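Local coordinates for protein Agap007691-pb (Anopheles gambiae, PDB 5C98) that is a serpin-fold protein of unestablished function, possibly an inhibitor of serine proteases like many of its relatives, at residues A[175-180]-A[229-234]. Numbering follows the deposited sequence. Where two conformers were deposited one is given.
Sequences VSVLTP and MPFDAA
The carbonyl oxygen of Pro180 accepts a hydrogen bond from the amide N of Asp232, 2.9 Å from N to O, and the donor lies almost straight out from the carbonyl (C=O...N angle 172°). A weak, bent CA-H...O contact from Phe231, with CA and Pro180 O 3.4 Å apart, adds to this bond. Phe231 makes the largest single contribution to the contact. Its CG stands anti to its own carbonyl carbon (chi1 -61°), which directs the ring toward the end of strand 169-177. There CG1 of Val177 sits over one face, 4.1 Å from CZ and displaced toward the rim, while Pro180 O lies at the ring edge. The Thr179 carbonyl approaches obliquely, its O 3.3 Å from Phe231 CD1. The Phe231 side chain also touches Leu237 and Met239 of strand 237-244. In one of the two conformers of Thr179, CG2 comes within 3.4 Å of Asp232 CB, the two side chains crossing at about a right angle, and OG1 hydrogen-bonds His94 ND1. Asp232 OD1 is met on its anti side, somewhat out of the carboxylate plane, by Ala234 N at 3.0 Å, an Asx turn that leads into the 3-10 segment. The contact thus joins the end of strand 169-177, the third strand of serpin sheet A, paired directly with strand 320-328 with no reactive-loop strand between them, to the sheet B hairpin of strands 224-230 and 237-244, near the breach where the reactive loop enters in inhibitory serpins, a role not established for this protein.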
ATOM      1  N   VAL A 175      -5.257   2.673  -1.573  1.00 14.90           N
ATOM      2  CA  VAL A 175      -5.481   1.275  -1.198  1.00 15.35           C
ATOM      3  C   VAL A 175      -5.950   1.236   0.254  1.00 14.83           C
ATOM      4  O   VAL A 175      -5.184   1.569   1.166  1.00 14.67           O
ATOM      5  CB  VAL A 175      -4.256   0.391  -1.390  1.00 15.11           C
ATOM      6  CG1 VAL A 175      -4.546  -1.039  -0.939  1.00 17.47           C
ATOM      7  CG2 VAL A 175      -3.851   0.437  -2.874  1.00 16.75           C
ATOM      8  N   SER A 176      -7.186   0.818   0.456  1.00 15.75           N
ATOM      9  CA  SER A 176      -7.820   0.790   1.764  1.00 15.91           C
ATOM     10  C   SER A 176      -8.269  -0.616   2.071  1.00 14.37           C
ATOM     11  O   SER A 176      -9.046  -1.203   1.320  1.00 16.99           O
ATOM     12  CB  SER A 176      -9.018   1.733   1.826  1.00 21.08           C
ATOM     13  OG  SER A 176      -8.566   3.044   1.578  1.00 20.67           O
ATOM     14  N   VAL A 177      -7.792  -1.147   3.185  1.00 15.71           N
ATOM     15  CA  VAL A 177      -8.256  -2.431   3.687  1.00 17.82           C
ATOM     16  C   VAL A 177      -9.411  -2.133   4.634  1.00 19.48           C
ATOM     17  O   VAL A 177      -9.213  -1.465   5.654  1.00 21.46           O
ATOM     18  CB  VAL A 177      -7.124  -3.171   4.412  1.00 17.96           C
ATOM     19  CG1 VAL A 177      -7.661  -4.469   5.049  1.00 21.20           C
ATOM     20  CG2 VAL A 177      -5.979  -3.411   3.455  1.00 19.56           C
ATOM     21  N   LEU A 178     -10.596  -2.614   4.295  1.00 19.24           N
ATOM     22  CA  LEU A 178     -11.825  -2.266   4.993  1.00 20.77           C
ATOM     23  C   LEU A 178     -12.484  -3.441   5.708  1.00 20.91           C
ATOM     24  O   LEU A 178     -13.349  -3.217   6.560  1.00 29.96           O
ATOM     25  CB  LEU A 178     -12.819  -1.632   4.010  1.00 23.61           C
ATOM     26  CG  LEU A 178     -12.250  -0.440   3.236  1.00 25.51           C
ATOM     27  CD1 LEU A 178     -13.184  -0.033   2.101  1.00 34.21           C
ATOM     28  CD2 LEU A 178     -11.980   0.724   4.173  1.00 26.22           C
ATOM     29  N   THR A 179     -12.078  -4.663   5.419  1.00 21.99           N
ATOM     30  CA  THR A 179     -12.729  -5.812   6.019  0.50 22.29           C
ATOM     31  C   THR A 179     -12.368  -5.902   7.503  1.00 22.67           C
ATOM     32  O   THR A 179     -11.228  -5.617   7.883  1.00 21.56           O
ATOM     33  CB  THR A 179     -12.272  -7.072   5.286  0.50 24.85           C
ATOM     34  OG1 THR A 179     -12.819  -7.086   3.971  0.50 41.09           O
ATOM     35  CG2 THR A 179     -12.751  -8.285   5.967  0.50 14.25           C
ATOM     36  N   PRO A 180     -13.312  -6.303   8.360  1.00 21.01           N
ATOM     37  CA  PRO A 180     -12.985  -6.450   9.783  1.00 23.25           C
ATOM     38  C   PRO A 180     -12.131  -7.684  10.013  1.00 22.89           C
ATOM     39  O   PRO A 180     -12.162  -8.650   9.251  1.00 22.39           O
ATOM     40  CB  PRO A 180     -14.352  -6.615  10.462  1.00 23.48           C
ATOM     41  CG  PRO A 180     -15.260  -7.031   9.415  1.00 26.27           C
ATOM     42  CD  PRO A 180     -14.739  -6.549   8.091  1.00 23.00           C
ATOM     43  N   MET A 229      -3.236 -12.950  11.362  1.00 16.23           N
ATOM     44  CA  MET A 229      -4.530 -12.562  11.899  1.00 18.05           C
ATOM     45  C   MET A 229      -5.512 -12.417  10.747  1.00 19.78           C
ATOM     46  O   MET A 229      -5.430 -11.435   9.993  1.00 18.68           O
ATOM     47  CB  MET A 229      -4.403 -11.236  12.638  1.00 21.13           C
ATOM     48  CG  MET A 229      -3.591 -11.381  13.919  1.00 21.45           C
ATOM     49  SD  MET A 229      -3.496  -9.853  14.832  1.00 23.34           S
ATOM     50  CE  MET A 229      -5.214  -9.548  15.224  1.00 47.96           C
ATOM     51  N   PRO A 230      -6.434 -13.340  10.555  1.00 17.93           N
ATOM     52  CA  PRO A 230      -7.289 -13.262   9.371  1.00 18.04           C
ATOM     53  C   PRO A 230      -8.354 -12.188   9.468  1.00 19.47           C
ATOM     54  O   PRO A 230      -8.887 -11.883  10.531  1.00 17.65           O
ATOM     55  CB  PRO A 230      -7.964 -14.642   9.321  1.00 20.36           C
ATOM     56  CG  PRO A 230      -7.944 -15.121  10.724  1.00 28.62           C
ATOM     57  CD  PRO A 230      -6.697 -14.542  11.364  1.00 20.97           C
ATOM     58  N   PHE A 231      -8.701 -11.655   8.310  1.00 17.76           N
ATOM     59  CA  PHE A 231      -9.914 -10.874   8.145  1.00 16.19           C
ATOM     60  C   PHE A 231     -11.088 -11.780   7.796  1.00 17.40           C
ATOM     61  O   PHE A 231     -10.940 -12.982   7.569  1.00 19.68           O
ATOM     62  CB  PHE A 231      -9.678  -9.815   7.064  1.00 17.39           C
ATOM     63  CG  PHE A 231      -8.566  -8.842   7.401  1.00 16.33           C
ATOM     64  CD1 PHE A 231      -8.806  -7.790   8.288  1.00 19.42           C
ATOM     65  CD2 PHE A 231      -7.294  -8.976   6.863  1.00 16.03           C
ATOM     66  CE1 PHE A 231      -7.798  -6.896   8.613  1.00 18.75           C
ATOM     67  CE2 PHE A 231      -6.309  -8.077   7.173  1.00 17.26           C
ATOM     68  CZ  PHE A 231      -6.557  -7.043   8.056  1.00 17.99           C
ATOM     69  N   ASP A 232     -12.282 -11.181   7.794  1.00 18.79           N
ATOM     70  CA  ASP A 232     -13.519 -11.880   7.472  1.00 21.48           C
ATOM     71  C   ASP A 232     -13.332 -12.806   6.281  1.00 19.59           C
ATOM     72  O   ASP A 232     -12.700 -12.445   5.290  1.00 22.24           O
ATOM     73  CB  ASP A 232     -14.595 -10.840   7.143  1.00 31.16           C
ATOM     74  CG  ASP A 232     -15.955 -11.465   6.901  1.00 46.73           C
ATOM     75  OD1 ASP A 232     -16.173 -12.007   5.795  1.00 52.62           O
ATOM     76  OD2 ASP A 232     -16.803 -11.416   7.818  1.00 55.30           O
ATOM     77  N   ALA A 233     -13.905 -14.006   6.386  1.00 24.89           N
ATOM     78  CA  ALA A 233     -13.645 -15.067   5.418  1.00 24.28           C
ATOM     79  C   ALA A 233     -13.910 -14.614   3.988  1.00 24.79           C
ATOM     80  O   ALA A 233     -13.179 -14.988   3.065  1.00 26.32           O
ATOM     81  CB  ALA A 233     -14.537 -16.265   5.748  1.00 26.28           C
ATOM     82  N   ALA A 234     -14.941 -13.791   3.784  1.00 24.94           N
ATOM     83  CA  ALA A 234     -15.310 -13.394   2.431  1.00 24.05           C
ATOM     84  C   ALA A 234     -14.230 -12.546   1.759  1.00 22.42           C
ATOM     85  O   ALA A 234     -14.219 -12.454   0.523  1.00 26.43           O
ATOM     86  CB  ALA A 234     -16.639 -12.640   2.448  1.00 24.76           C
TER